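Local structure of insecticidal crystal protein Cry7Cal (Bacillus thuringiensis, 5ZI1) at residues E91-A96 / L111-R116; V246-R251 / S456-N461; N300-V305 / T342-F347; T316-V321 / F333-S338; T469-V474 / M512-S517. The protein is an insecticidal three-domain delta-endotoxin active against locusts, which probably acts by binding receptors and forming pores in the gut membrane of the insect. All coordinates share one frame; numbering follows the deposited sequence.

Contact 1 (E91-A96 / L111-R116); sequences EGYTSA and LLVYER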
# COMPACT_ATOMS: atom_id res chain seq x y z
N GLU A 91 -13.90 20.70 -13.49
CA GLU A 91 -14.76 20.54 -14.66
C GLU A 91 -14.45 21.61 -15.69
O GLU A 91 -14.20 21.31 -16.86
CB GLU A 91 -16.24 20.59 -14.28
CG GLU A 91 -16.75 19.41 -13.49
CD GLU A 91 -18.21 19.59 -13.00
OE1 GLU A 91 -18.87 20.59 -13.41
OE2 GLU A 91 -18.68 18.75 -12.20
N GLY A 92 -14.44 22.87 -15.26
CA GLY A 92 -14.13 23.96 -16.16
C GLY A 92 -12.73 23.89 -16.73
O GLY A 92 -12.50 24.32 -17.87
N TYR A 93 -11.78 23.36 -15.96
CA TYR A 93 -10.42 23.24 -16.49
C TYR A 93 -10.34 22.15 -17.56
O TYR A 93 -9.80 22.38 -18.65
CB TYR A 93 -9.41 23.00 -15.36
CG TYR A 93 -8.04 22.61 -15.88
CD1 TYR A 93 -7.15 23.57 -16.35
CD2 TYR A 93 -7.67 21.27 -15.94
CE1 TYR A 93 -5.90 23.19 -16.86
CE2 TYR A 93 -6.44 20.89 -16.42
CZ TYR A 93 -5.55 21.83 -16.89
OH TYR A 93 -4.33 21.39 -17.38
N THR A 94 -10.85 20.95 -17.26
CA THR A 94 -10.82 19.87 -18.25
C THR A 94 -11.54 20.28 -19.53
O THR A 94 -11.05 20.03 -20.64
CB THR A 94 -11.44 18.59 -17.69
OG1 THR A 94 -12.84 18.81 -17.46
CG2 THR A 94 -10.82 18.22 -16.38
N SER A 95 -12.68 20.94 -19.38
CA SER A 95 -13.40 21.45 -20.54
C SER A 95 -12.55 22.42 -21.36
O SER A 95 -12.56 22.37 -22.59
CB SER A 95 -14.70 22.10 -20.08
OG SER A 95 -15.41 22.65 -21.17
N ALA A 96 -11.80 23.31 -20.69
CA ALA A 96 -10.92 24.21 -21.44
C ALA A 96 -9.70 23.49 -21.97
O ALA A 96 -9.21 23.83 -23.06
CB ALA A 96 -10.48 25.41 -20.59
N LEU A 111 -5.22 31.09 -24.22
CA LEU A 111 -5.50 31.97 -23.10
C LEU A 111 -6.47 31.32 -22.13
O LEU A 111 -6.19 31.27 -20.93
CB LEU A 111 -6.06 33.30 -23.59
CG LEU A 111 -5.01 34.36 -23.91
CD1 LEU A 111 -3.74 33.79 -24.54
CD2 LEU A 111 -5.62 35.43 -24.80
N LEU A 112 -7.56 30.72 -22.66
CA LEU A 112 -8.65 30.23 -21.83
C LEU A 112 -8.21 29.09 -20.93
O LEU A 112 -8.63 29.02 -19.77
CB LEU A 112 -9.84 29.79 -22.69
CG LEU A 112 -10.72 30.95 -23.16
CD1 LEU A 112 -11.61 30.48 -24.29
CD2 LEU A 112 -11.56 31.49 -21.99
N VAL A 113 -7.37 28.18 -21.42
CA VAL A 113 -7.00 27.07 -20.56
C VAL A 113 -5.94 27.51 -19.55
O VAL A 113 -5.97 27.05 -18.40
CB VAL A 113 -6.57 25.83 -21.38
CG1 VAL A 113 -5.34 26.13 -22.25
CG2 VAL A 113 -6.32 24.66 -20.46
N TYR A 114 -5.06 28.44 -19.94
CA TYR A 114 -4.15 29.06 -18.98
C TYR A 114 -4.90 29.68 -17.81
O TYR A 114 -4.53 29.47 -16.64
CB TYR A 114 -3.26 30.10 -19.64
CG TYR A 114 -2.43 30.90 -18.65
CD1 TYR A 114 -1.16 30.47 -18.28
CD2 TYR A 114 -2.89 32.07 -18.08
CE1 TYR A 114 -0.40 31.16 -17.38
CE2 TYR A 114 -2.12 32.78 -17.18
CZ TYR A 114 -0.87 32.32 -16.84
OH TYR A 114 -0.08 33.03 -15.94
N GLU A 115 -5.95 30.47 -18.10
CA GLU A 115 -6.72 31.11 -17.04
C GLU A 115 -7.39 30.13 -16.11
O GLU A 115 -7.38 30.33 -14.90
CB GLU A 115 -7.76 32.00 -17.69
CG GLU A 115 -8.50 32.92 -16.71
CD GLU A 115 -9.99 32.67 -16.70
OE1 GLU A 115 -10.40 31.75 -15.97
OE2 GLU A 115 -10.73 33.38 -17.41
N ARG A 116 -8.08 29.11 -16.66
CA ARG A 116 -8.69 28.09 -15.81
C ARG A 116 -7.65 27.36 -14.98
O ARG A 116 -7.94 26.98 -13.84
CB ARG A 116 -9.50 27.09 -16.63
CG ARG A 116 -10.51 27.74 -17.53
CD ARG A 116 -11.85 27.86 -16.82
NE ARG A 116 -12.84 28.43 -17.74
CZ ARG A 116 -13.08 29.73 -17.87
NH1 ARG A 116 -12.42 30.61 -17.11
NH2 ARG A 116 -13.97 30.14 -18.75
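Ala96 and Val113, whose CA atoms are the closest pair across the two helices at 4.9 Å, are the starting point of the apolar contacts. The CB of Ala96 points at the helix opposite and rests 4.0 Å from Val113 CB, while its carbonyl oxygen touches the same carbon. Tyr93 flanks this pair: its CG stands anti to the backbone N (chi1 169°), which brings the ring alongside helix 107-127, and ring atom CE1 reaches Val113 CG2 at 3.9 Å, at a slant to the ring plane. The backbone of Arg116 comes up to the edge of the same ring.

The segments belong to helices 73-101 and 107-127 of the N-terminal helical bundle, the domain associated with pore formation in this family. They form an antiparallel helical hairpin, with local axes 8.7 Å apart and an angle of 156° between their directions. Helix 141-165 packs against this pair through Leu154 and Trp165, and its Asn157 takes the hydrogen bond of the Tyr93 hydroxyl, so the ring is anchored at its far end.

The remaining contacts are made by the aliphatic part of Arg116. CB touches Tyr93 CA, and CG is 3.8 Å from Ala96 CB. A bend at chi2 (-93°) lays CD 3.7 Å from Gly92 O, which lies near the edge of the guanidinium. In the one conformer of Glu115 considered here, its OE1 is 2.6 Å from Arg116 NH1, a salt bridge that remains doubtful because a second conformer was modelled.

Contact 2 (V246-R251 / S456-N461); sequences VTELTR and SVRPDN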
# COMPACT_ATOMS: atom_id res chain seq x y z
N VAL A 246 6.12 2.48 -13.83
CA VAL A 246 5.39 1.34 -13.30
C VAL A 246 5.80 1.16 -11.84
O VAL A 246 6.99 0.96 -11.54
CB VAL A 246 5.66 0.07 -14.12
CG1 VAL A 246 4.97 -1.13 -13.46
CG2 VAL A 246 5.17 0.26 -15.53
N THR A 247 4.82 1.20 -10.95
CA THR A 247 5.09 1.17 -9.52
C THR A 247 4.33 0.04 -8.83
O THR A 247 3.34 -0.50 -9.35
CB THR A 247 4.72 2.50 -8.90
OG1 THR A 247 3.31 2.71 -9.12
CG2 THR A 247 5.48 3.61 -9.61
N GLU A 248 4.82 -0.31 -7.63
CA GLU A 248 4.24 -1.38 -6.84
C GLU A 248 4.11 -0.93 -5.39
O GLU A 248 4.99 -0.25 -4.87
CB GLU A 248 5.08 -2.66 -6.89
CG GLU A 248 5.65 -3.01 -8.26
CD GLU A 248 6.27 -4.42 -8.28
OE1 GLU A 248 7.04 -4.74 -7.34
OE2 GLU A 248 5.96 -5.20 -9.22
N LEU A 249 3.01 -1.35 -4.74
CA LEU A 249 2.78 -1.18 -3.31
C LEU A 249 3.08 -2.50 -2.61
O LEU A 249 2.29 -3.44 -2.70
CB LEU A 249 1.34 -0.78 -3.04
CG LEU A 249 0.77 0.43 -3.76
CD1 LEU A 249 -0.75 0.44 -3.64
CD2 LEU A 249 1.38 1.72 -3.18
N THR A 250 4.19 -2.57 -1.89
CA THR A 250 4.62 -3.82 -1.28
C THR A 250 4.13 -4.00 0.15
O THR A 250 4.51 -4.99 0.79
CB THR A 250 6.14 -3.89 -1.28
OG1 THR A 250 6.65 -2.79 -0.53
CG2 THR A 250 6.68 -3.83 -2.70
N ARG A 251 3.35 -3.07 0.68
CA ARG A 251 2.95 -3.15 2.07
C ARG A 251 1.92 -4.26 2.28
O ARG A 251 1.08 -4.52 1.41
CB ARG A 251 2.39 -1.80 2.55
CG ARG A 251 0.94 -1.51 2.22
CD ARG A 251 0.69 -1.38 0.74
NE ARG A 251 -0.70 -1.09 0.38
CZ ARG A 251 -1.69 -1.98 0.32
NH1 ARG A 251 -1.48 -3.26 0.64
NH2 ARG A 251 -2.90 -1.58 -0.04
N SER A 456 -0.70 -4.80 -7.42
CA SER A 456 0.25 -4.09 -8.27
C SER A 456 1.64 -4.72 -8.21
O SER A 456 2.43 -4.55 -9.14
CB SER A 456 0.35 -2.62 -7.87
OG SER A 456 0.76 -2.49 -6.52
N VAL A 457 1.96 -5.43 -7.13
CA VAL A 457 3.22 -6.16 -7.09
C VAL A 457 3.15 -7.32 -8.06
O VAL A 457 2.22 -8.14 -8.01
CB VAL A 457 3.52 -6.66 -5.68
CG1 VAL A 457 4.95 -7.22 -5.63
CG2 VAL A 457 3.28 -5.55 -4.68
N ARG A 458 4.14 -7.42 -8.92
CA ARG A 458 4.17 -8.43 -9.94
C ARG A 458 5.23 -9.47 -9.60
O ARG A 458 6.23 -9.15 -8.96
CB ARG A 458 4.43 -7.79 -11.30
CG ARG A 458 3.41 -6.68 -11.66
CD ARG A 458 1.97 -7.14 -11.36
NE ARG A 458 1.71 -8.44 -11.99
CZ ARG A 458 0.81 -9.33 -11.58
NH1 ARG A 458 0.68 -10.49 -12.24
NH2 ARG A 458 0.03 -9.09 -10.52
N PRO A 459 5.00 -10.74 -9.93
CA PRO A 459 5.93 -11.79 -9.48
C PRO A 459 7.18 -11.96 -10.33
O PRO A 459 8.06 -12.72 -9.93
CB PRO A 459 5.06 -13.06 -9.52
CG PRO A 459 3.97 -12.77 -10.49
CD PRO A 459 3.70 -11.29 -10.37
N ASP A 460 7.33 -11.18 -11.40
CA ASP A 460 8.44 -11.41 -12.32
C ASP A 460 9.60 -10.43 -12.20
O ASP A 460 10.69 -10.75 -12.69
CB ASP A 460 7.95 -11.36 -13.77
CG ASP A 460 7.09 -12.54 -14.13
OD1 ASP A 460 6.14 -12.36 -14.91
OD2 ASP A 460 7.37 -13.65 -13.62
N ASN A 461 9.43 -9.28 -11.55
CA ASN A 461 10.43 -8.20 -11.63
C ASN A 461 10.77 -7.89 -13.08
O ASN A 461 11.93 -7.70 -13.46
CB ASN A 461 11.69 -8.52 -10.82
CG ASN A 461 11.47 -8.37 -9.34
OD1 ASN A 461 10.48 -7.76 -8.93
ND2 ASN A 461 12.37 -8.92 -8.53
O HOH W 1 2.74 -3.05 -11.29
O HOH W 2 7.76 -6.58 -10.55
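Glu248 presses its side chain across Val457 at about a right angle, and the tight part of the contact is built around this crossing. The carboxylate ends beside the backbone of the other segment, where Arg458 N donates to Glu248 OE2 at 2.9 Å; the donor stands above the carboxylate plane, 53° out of it. Next to it, Ser456 OG accepts from Leu249 N in a nearly straight bond of 3.1 Å (171° at the hydrogen). A chi1 of 60° sets this hydroxyl between the backbone N and the carbonyl carbon of Ser456, facing Leu249, and it also bonds to His454. The modelled 3.1 Å between Val457 CG2 and Leu249 O is tight, and doubtful in detail.

Neither segment is regular helix or strand here. They are the loops that follow strands 245-246 and 448-454, near the junction of the middle and C-terminal domains. Met25 of helix 13-26 touches Thr247, Leu249 and Ser456, while Lys475 forms a salt bridge with Glu248 OE1, so parts of the chain remote in sequence converge on the site.

The looser side is filled by water. One molecule donates to Ser456 O (2.6 Å) and, at 3.3 Å, to Thr247 O, bridging the two backbones. A second lies 2.6 Å from Glu248 OE2, with Asn461 OD1 at a long, weak distance. The Arg458 side chain leads away from Glu248; its NH2 bonds to Val455 O, and Pro459 CD lies over the rim of one guanidinium face.

Contact 3 (N300-V305 / T342-F347); sequences NVRARV and TLSHTF
A classic beta bulge sets two residues, Thr342 and Leu343, against the single Ala303 at the start of an otherwise regular antiparallel pairing. Ala303 O receives Thr342 N at 3.1 Å and, in a weaker, more bent bond, Leu343 N. The strands, 294-306 and 343-348, are neighbours in a four-stranded antiparallel sheet of the middle domain, and 343-348 is an outermost strand of that sheet within the chain. Past the bulge the pairing is regular, with Val301 and His345 exchanging both of their backbone bonds.

The two faces differ. On that of Ala303 and Leu343 the contact is apolar, the CB atoms of these residues lying 4.2 Å apart; toward the end of the segment, Leu343 CD1 meets Val305 CG2 at 4.0 Å, the two side chains crossing at a slant. The other face carries Asn300, Arg302, Ser344 and Thr346. There a chi1 of 177° points the Asn300 side chain away from its own N and turns the amide across the neighbouring strand, so that ND2 donates to Thr346 OG1 at 3.0 Å. Arg302 curls over Ser344, its CD 3.7 Å from Ser344 CB. The second ND2 bond of Asn300, to Ser344 OG at 3.3 Å, lies in the amide plane.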
# COMPACT_ATOMS: atom_id res chain seq x y z
N ASN A 300 -0.77 -24.78 6.09
CA ASN A 300 -1.21 -25.99 6.74
C ASN A 300 -1.97 -25.64 8.02
O ASN A 300 -1.56 -24.74 8.77
CB ASN A 300 -0.04 -26.91 7.07
CG ASN A 300 -0.50 -28.17 7.83
OD1 ASN A 300 -0.15 -28.38 9.00
ND2 ASN A 300 -1.32 -28.99 7.17
N VAL A 301 -3.07 -26.34 8.27
CA VAL A 301 -3.81 -26.20 9.51
C VAL A 301 -3.87 -27.55 10.21
O VAL A 301 -4.10 -28.58 9.56
CB VAL A 301 -5.23 -25.64 9.26
CG1 VAL A 301 -6.11 -25.79 10.51
CG2 VAL A 301 -5.15 -24.20 8.85
N ARG A 302 -3.62 -27.55 11.52
CA ARG A 302 -3.84 -28.71 12.37
C ARG A 302 -4.94 -28.39 13.37
O ARG A 302 -4.92 -27.31 13.98
CB ARG A 302 -2.59 -29.13 13.13
CG ARG A 302 -1.44 -29.55 12.27
CD ARG A 302 -1.82 -30.66 11.34
NE ARG A 302 -0.73 -31.62 11.26
CZ ARG A 302 0.06 -31.78 10.19
NH1 ARG A 302 -0.14 -31.06 9.09
NH2 ARG A 302 1.04 -32.68 10.23
N ALA A 303 -5.87 -29.33 13.55
CA ALA A 303 -7.02 -29.06 14.39
C ALA A 303 -7.41 -30.33 15.14
O ALA A 303 -7.05 -31.45 14.75
CB ALA A 303 -8.20 -28.54 13.57
N ARG A 304 -8.14 -30.14 16.24
CA ARG A 304 -8.63 -31.25 17.04
C ARG A 304 -10.05 -30.93 17.46
O ARG A 304 -10.48 -29.78 17.42
CB ARG A 304 -7.75 -31.52 18.27
CG ARG A 304 -7.88 -30.49 19.37
CD ARG A 304 -6.93 -30.79 20.51
NE ARG A 304 -6.86 -29.67 21.44
CZ ARG A 304 -7.46 -29.62 22.61
NH1 ARG A 304 -7.34 -28.54 23.37
NH2 ARG A 304 -8.19 -30.65 23.04
N VAL A 305 -10.77 -31.98 17.84
CA VAL A 305 -12.19 -31.92 18.21
C VAL A 305 -12.30 -31.89 19.72
O VAL A 305 -11.62 -32.66 20.42
CB VAL A 305 -12.95 -33.13 17.63
CG1 VAL A 305 -14.43 -33.04 17.96
CG2 VAL A 305 -12.74 -33.24 16.13
N THR A 342 -5.88 -34.21 15.32
CA THR A 342 -6.38 -35.36 14.57
C THR A 342 -6.83 -34.96 13.18
O THR A 342 -7.33 -35.81 12.43
CB THR A 342 -7.56 -36.01 15.32
OG1 THR A 342 -8.60 -35.04 15.50
CG2 THR A 342 -7.14 -36.53 16.68
N LEU A 343 -6.69 -33.68 12.82
CA LEU A 343 -7.18 -33.14 11.56
C LEU A 343 -6.11 -32.23 10.97
O LEU A 343 -5.33 -31.62 11.70
CB LEU A 343 -8.49 -32.35 11.74
CG LEU A 343 -9.63 -33.02 12.52
CD1 LEU A 343 -10.63 -31.98 13.02
CD2 LEU A 343 -10.33 -34.09 11.68
N SER A 344 -6.11 -32.15 9.65
CA SER A 344 -5.05 -31.48 8.91
C SER A 344 -5.57 -31.11 7.53
O SER A 344 -6.26 -31.90 6.89
CB SER A 344 -3.82 -32.38 8.79
OG SER A 344 -2.85 -31.78 7.94
N HIS A 345 -5.24 -29.90 7.09
CA HIS A 345 -5.50 -29.53 5.70
C HIS A 345 -4.35 -28.68 5.20
O HIS A 345 -3.83 -27.83 5.92
CB HIS A 345 -6.82 -28.78 5.54
CG HIS A 345 -7.26 -28.66 4.11
ND1 HIS A 345 -6.76 -27.70 3.25
CD2 HIS A 345 -8.14 -29.40 3.38
CE1 HIS A 345 -7.33 -27.84 2.06
NE2 HIS A 345 -8.17 -28.87 2.11
N THR A 346 -3.95 -28.94 3.97
CA THR A 346 -2.88 -28.17 3.33
C THR A 346 -3.46 -27.51 2.09
O THR A 346 -3.96 -28.20 1.20
CB THR A 346 -1.68 -29.05 3.00
OG1 THR A 346 -1.16 -29.62 4.21
CG2 THR A 346 -0.58 -28.23 2.35
N PHE A 347 -3.42 -26.18 2.06
CA PHE A 347 -3.71 -25.44 0.84
C PHE A 347 -2.40 -25.26 0.07
O PHE A 347 -1.41 -24.79 0.63
CB PHE A 347 -4.31 -24.08 1.15
CG PHE A 347 -5.57 -24.09 2.01
CD1 PHE A 347 -5.48 -24.08 3.40
CD2 PHE A 347 -6.82 -24.00 1.43
CE1 PHE A 347 -6.64 -24.03 4.19
CE2 PHE A 347 -7.98 -23.93 2.21
CZ PHE A 347 -7.89 -23.94 3.60
O HOH W 3 -9.61 -34.65 17.82

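Contact 4 (T316-V321 / F333-S338); sequences TGHSVV and FNYGTS
A beta hairpin of strands 312-324 and 331-336 carries this contact, and His318 and Tyr335 form a ring pair on one of its faces. Their side chains lie side by side and point the same way, with ring planes 7° apart and centroids at 4.6 Å; the near-parallel rings are displaced, with little overlap. Tyr335 CD1 sits over one face of the imidazole, 3.3 Å from His318 NE2. The His318 ring is rotated above its own backbone (chi1 77°), beside the tyrosine, and strand 430-437 fixes the polar ends: His318 NE2 bonds to Val435 O, and the Tyr335 hydroxyl to that of Tyr434.

Backbone bonds join His318 with Tyr335 and Val320 with Phe333 in both directions, as in a regular antiparallel pairing. Strand 331-336 is an outermost strand of the four-stranded sheet within this chain.

On the face opposite the rings, Ser319 OG donates to Asn334 OD1; the modelled separation is very short, so its exact geometry is doubtful. Gly317 and Gly336 pair with their CA atoms 4.0 Å apart, a closeness that suits residues without side chains. Where strand 331-336 ends, the Thr316 hydroxyl donates to Thr337 O at 2.8 Å, and Thr337 N returns a bond to Thr316 O.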
# COMPACT_ATOMS: atom_id res chain seq x y z
N THR A 316 -5.12 -26.48 16.47
CA THR A 316 -4.03 -26.62 17.42
C THR A 316 -2.79 -25.84 16.97
O THR A 316 -1.96 -25.45 17.81
CB THR A 316 -3.67 -28.10 17.57
OG1 THR A 316 -3.13 -28.58 16.34
CG2 THR A 316 -4.93 -28.94 17.92
N GLY A 317 -2.63 -25.64 15.67
CA GLY A 317 -1.48 -24.93 15.14
C GLY A 317 -1.68 -24.72 13.66
O GLY A 317 -2.64 -25.21 13.06
N HIS A 318 -0.75 -23.97 13.06
CA HIS A 318 -0.77 -23.81 11.62
C HIS A 318 0.59 -23.31 11.17
O HIS A 318 1.43 -22.89 11.97
CB HIS A 318 -1.88 -22.85 11.16
CG HIS A 318 -1.57 -21.41 11.39
ND1 HIS A 318 -1.76 -20.79 12.61
CD2 HIS A 318 -1.11 -20.45 10.55
CE1 HIS A 318 -1.42 -19.51 12.50
NE2 HIS A 318 -1.03 -19.29 11.26
N SER A 319 0.81 -23.39 9.86
CA SER A 319 2.11 -23.14 9.27
C SER A 319 1.90 -22.35 7.99
O SER A 319 0.86 -22.44 7.36
CB SER A 319 2.87 -24.43 8.97
OG SER A 319 3.51 -24.89 10.14
N VAL A 320 2.93 -21.59 7.63
CA VAL A 320 2.84 -20.73 6.47
C VAL A 320 4.16 -20.83 5.73
O VAL A 320 5.23 -20.77 6.34
CB VAL A 320 2.54 -19.28 6.88
CG1 VAL A 320 3.02 -18.31 5.85
CG2 VAL A 320 1.05 -19.12 7.10
N VAL A 321 4.09 -21.01 4.41
CA VAL A 321 5.26 -21.14 3.57
C VAL A 321 5.21 -20.04 2.53
O VAL A 321 4.16 -19.80 1.92
CB VAL A 321 5.35 -22.53 2.91
CG1 VAL A 321 6.61 -22.61 2.05
CG2 VAL A 321 5.38 -23.61 3.97
N PHE A 333 7.00 -20.51 8.47
CA PHE A 333 6.63 -19.99 9.78
C PHE A 333 5.61 -20.91 10.43
O PHE A 333 4.56 -21.19 9.84
CB PHE A 333 6.10 -18.57 9.65
CG PHE A 333 7.01 -17.69 8.86
CD1 PHE A 333 8.09 -17.06 9.47
CD2 PHE A 333 6.84 -17.54 7.49
CE1 PHE A 333 8.96 -16.27 8.74
CE2 PHE A 333 7.71 -16.76 6.76
CZ PHE A 333 8.77 -16.12 7.39
N ASN A 334 5.92 -21.37 11.63
CA ASN A 334 5.05 -22.26 12.39
C ASN A 334 4.41 -21.52 13.55
O ASN A 334 5.01 -20.62 14.15
CB ASN A 334 5.84 -23.46 12.90
CG ASN A 334 6.48 -24.25 11.77
OD1 ASN A 334 5.79 -24.93 11.01
ND2 ASN A 334 7.81 -24.16 11.66
N TYR A 335 3.16 -21.88 13.85
CA TYR A 335 2.43 -21.38 15.00
C TYR A 335 1.82 -22.55 15.74
O TYR A 335 1.51 -23.59 15.15
CB TYR A 335 1.32 -20.42 14.58
CG TYR A 335 1.81 -19.15 13.92
CD1 TYR A 335 2.04 -19.11 12.55
CD2 TYR A 335 2.03 -18.00 14.66
CE1 TYR A 335 2.48 -17.94 11.94
CE2 TYR A 335 2.47 -16.84 14.06
CZ TYR A 335 2.70 -16.81 12.71
OH TYR A 335 3.14 -15.64 12.12
N GLY A 336 1.66 -22.38 17.05
CA GLY A 336 0.98 -23.39 17.84
C GLY A 336 1.72 -24.71 17.83
O GLY A 336 2.93 -24.76 18.02
N THR A 337 0.98 -25.80 17.62
CA THR A 337 1.59 -27.12 17.63
C THR A 337 0.68 -28.09 16.88
O THR A 337 -0.48 -27.79 16.60
CB THR A 337 1.83 -27.63 19.06
OG1 THR A 337 2.31 -28.98 19.02
CG2 THR A 337 0.54 -27.54 19.90
N SER A 338 1.24 -29.25 16.56
CA SER A 338 0.46 -30.34 15.98
C SER A 338 0.15 -31.44 16.98
O SER A 338 -0.68 -32.31 16.69
CB SER A 338 1.21 -30.93 14.78
OG SER A 338 2.44 -31.47 15.19

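Contact 5 (T469-V474 / M512-S517); sequences TQIPAV and MRLSFS
Ile471 touches Met512 and Leu514 with its two branches, and these apolar meetings form the first shell of the contact. Its CG2 lies 4.0 Å from Met512 SD, and its CD1 reaches Leu514 CD1 at 3.7 Å; in both pairs the side chains cross at a slant. They belong to the C-terminal beta domain, a beta sandwich in the delta-endotoxin family, where strand 468-472 and strand 508-513 lie in different sheets. The nearest CA atoms, Ala473 and Met512, are 8.3 Å apart, so the segments meet through side chains and not by strand pairing.

Met512 runs straight out from its strand, its first two side-chain torsions both extended (chi1 177°), and then bends at chi3 (-75°) to swing its methyl group over the end of strand 468-472. Ile471 directs its CB toward the opposing segment, and the CG1 branch carries CD1 on to the leucine.

Farther out, strand 589-599 backs the first segment: Ile471 shares backbone hydrogen bonds with Ile595 and touches Phe597 with its side chain. Arg513, between the two apolar residues of its segment, takes no part in the contact; it forms a cation-pi contact with Phe477, its NH1 bonds to Lys326 O, and its carbonyl accepts from Asn461 ND2. Of all the first-shell atoms, Met512 CE comes closest to the opposing backbone, 3.5 Å from Pro472 O.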
# COMPACT_ATOMS: atom_id res chain seq x y z
N THR A 469 10.83 1.46 -15.05
CA THR A 469 10.40 0.37 -14.20
C THR A 469 10.90 0.66 -12.80
O THR A 469 12.12 0.75 -12.57
CB THR A 469 10.93 -0.98 -14.71
OG1 THR A 469 10.66 -1.07 -16.11
CG2 THR A 469 10.19 -2.11 -13.99
N GLN A 470 9.98 0.84 -11.87
CA GLN A 470 10.34 1.19 -10.51
C GLN A 470 10.10 -0.05 -9.66
O GLN A 470 8.95 -0.47 -9.48
CB GLN A 470 9.55 2.41 -10.01
CG GLN A 470 9.93 2.88 -8.61
CD GLN A 470 8.96 3.91 -8.05
OE1 GLN A 470 7.84 3.57 -7.70
NE2 GLN A 470 9.38 5.17 -7.99
N ILE A 471 11.18 -0.63 -9.18
CA ILE A 471 11.18 -1.90 -8.48
C ILE A 471 11.64 -1.63 -7.06
O ILE A 471 12.76 -1.13 -6.86
CB ILE A 471 12.09 -2.94 -9.15
CG1 ILE A 471 11.71 -3.15 -10.61
CG2 ILE A 471 12.04 -4.24 -8.37
CD1 ILE A 471 12.51 -4.27 -11.30
N PRO A 472 10.83 -1.92 -6.04
CA PRO A 472 11.26 -1.68 -4.67
C PRO A 472 12.42 -2.57 -4.31
O PRO A 472 12.54 -3.70 -4.78
CB PRO A 472 10.02 -2.03 -3.85
CG PRO A 472 8.89 -1.73 -4.78
CD PRO A 472 9.39 -2.15 -6.14
N ALA A 473 13.30 -2.04 -3.48
CA ALA A 473 14.41 -2.84 -2.99
C ALA A 473 13.93 -4.12 -2.33
O ALA A 473 14.61 -5.15 -2.40
CB ALA A 473 15.27 -2.00 -2.02
N VAL A 474 12.76 -4.09 -1.70
CA VAL A 474 12.28 -5.30 -1.04
C VAL A 474 11.86 -6.38 -2.03
O VAL A 474 11.66 -7.52 -1.62
CB VAL A 474 11.14 -4.99 -0.05
CG1 VAL A 474 11.66 -4.13 1.08
CG2 VAL A 474 9.98 -4.30 -0.73
N MET A 512 18.84 -9.55 -6.46
CA MET A 512 17.54 -9.41 -7.08
C MET A 512 17.61 -10.07 -8.45
O MET A 512 18.63 -9.96 -9.13
CB MET A 512 17.18 -7.92 -7.19
CG MET A 512 15.89 -7.59 -7.87
SD MET A 512 15.67 -5.79 -7.90
CE MET A 512 15.21 -5.44 -6.20
N ARG A 513 16.55 -10.79 -8.82
CA ARG A 513 16.46 -11.39 -10.15
C ARG A 513 15.51 -10.57 -11.01
O ARG A 513 14.43 -10.20 -10.55
CB ARG A 513 15.98 -12.85 -10.10
CG ARG A 513 16.95 -13.79 -9.42
CD ARG A 513 16.82 -15.25 -9.90
NE ARG A 513 17.97 -16.02 -9.43
CZ ARG A 513 18.02 -16.66 -8.27
NH1 ARG A 513 16.96 -16.66 -7.47
NH2 ARG A 513 19.12 -17.31 -7.91
N LEU A 514 15.91 -10.30 -12.24
CA LEU A 514 15.11 -9.51 -13.16
C LEU A 514 14.65 -10.39 -14.32
O LEU A 514 15.27 -11.41 -14.62
CB LEU A 514 15.89 -8.29 -13.68
CG LEU A 514 16.40 -7.21 -12.72
CD1 LEU A 514 15.29 -6.61 -11.84
CD2 LEU A 514 17.50 -7.74 -11.83
N SER A 515 13.55 -9.98 -14.96
CA SER A 515 12.98 -10.68 -16.10
C SER A 515 12.97 -9.73 -17.28
O SER A 515 12.38 -8.65 -17.18
CB SER A 515 11.56 -11.18 -15.83
OG SER A 515 11.51 -12.16 -14.81
N PHE A 516 13.59 -10.14 -18.38
CA PHE A 516 13.49 -9.40 -19.63
C PHE A 516 13.61 -10.40 -20.78
O PHE A 516 14.15 -11.50 -20.61
CB PHE A 516 14.56 -8.30 -19.73
CG PHE A 516 15.87 -8.69 -19.12
CD1 PHE A 516 16.83 -9.35 -19.87
CD2 PHE A 516 16.15 -8.38 -17.80
CE1 PHE A 516 18.05 -9.70 -19.31
CE2 PHE A 516 17.36 -8.73 -17.22
CZ PHE A 516 18.32 -9.39 -17.98
N SER A 517 13.09 -10.00 -21.95
CA SER A 517 13.20 -10.84 -23.15
C SER A 517 14.56 -10.66 -23.80
O SER A 517 15.41 -11.56 -23.79
CB SER A 517 12.07 -10.51 -24.14
OG SER A 517 10.78 -10.69 -23.58

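In the fold
Contacts 2 and 5 are buried and touch each other, with centres about 9 Å apart: Asp460 O with Ser515 OG and Val246 O with Gln470 N are probable hydrogen bonds that join the two contacts near where the middle and C-terminal domains meet. Contact 2 is polar and watered, contact 5 mainly apolar side-chain packing. Contacts 3 and 4 belong to one sheet, where strands 294-306 and 312-324 are neighbours, and contact 4 is nested within the loop closed by contact 3; backbone bonding dominates both, and contact 3 is the more superficial. Contact 1, partly buried helix packing, stands apart, its centre about 63 Å from that of contact 3.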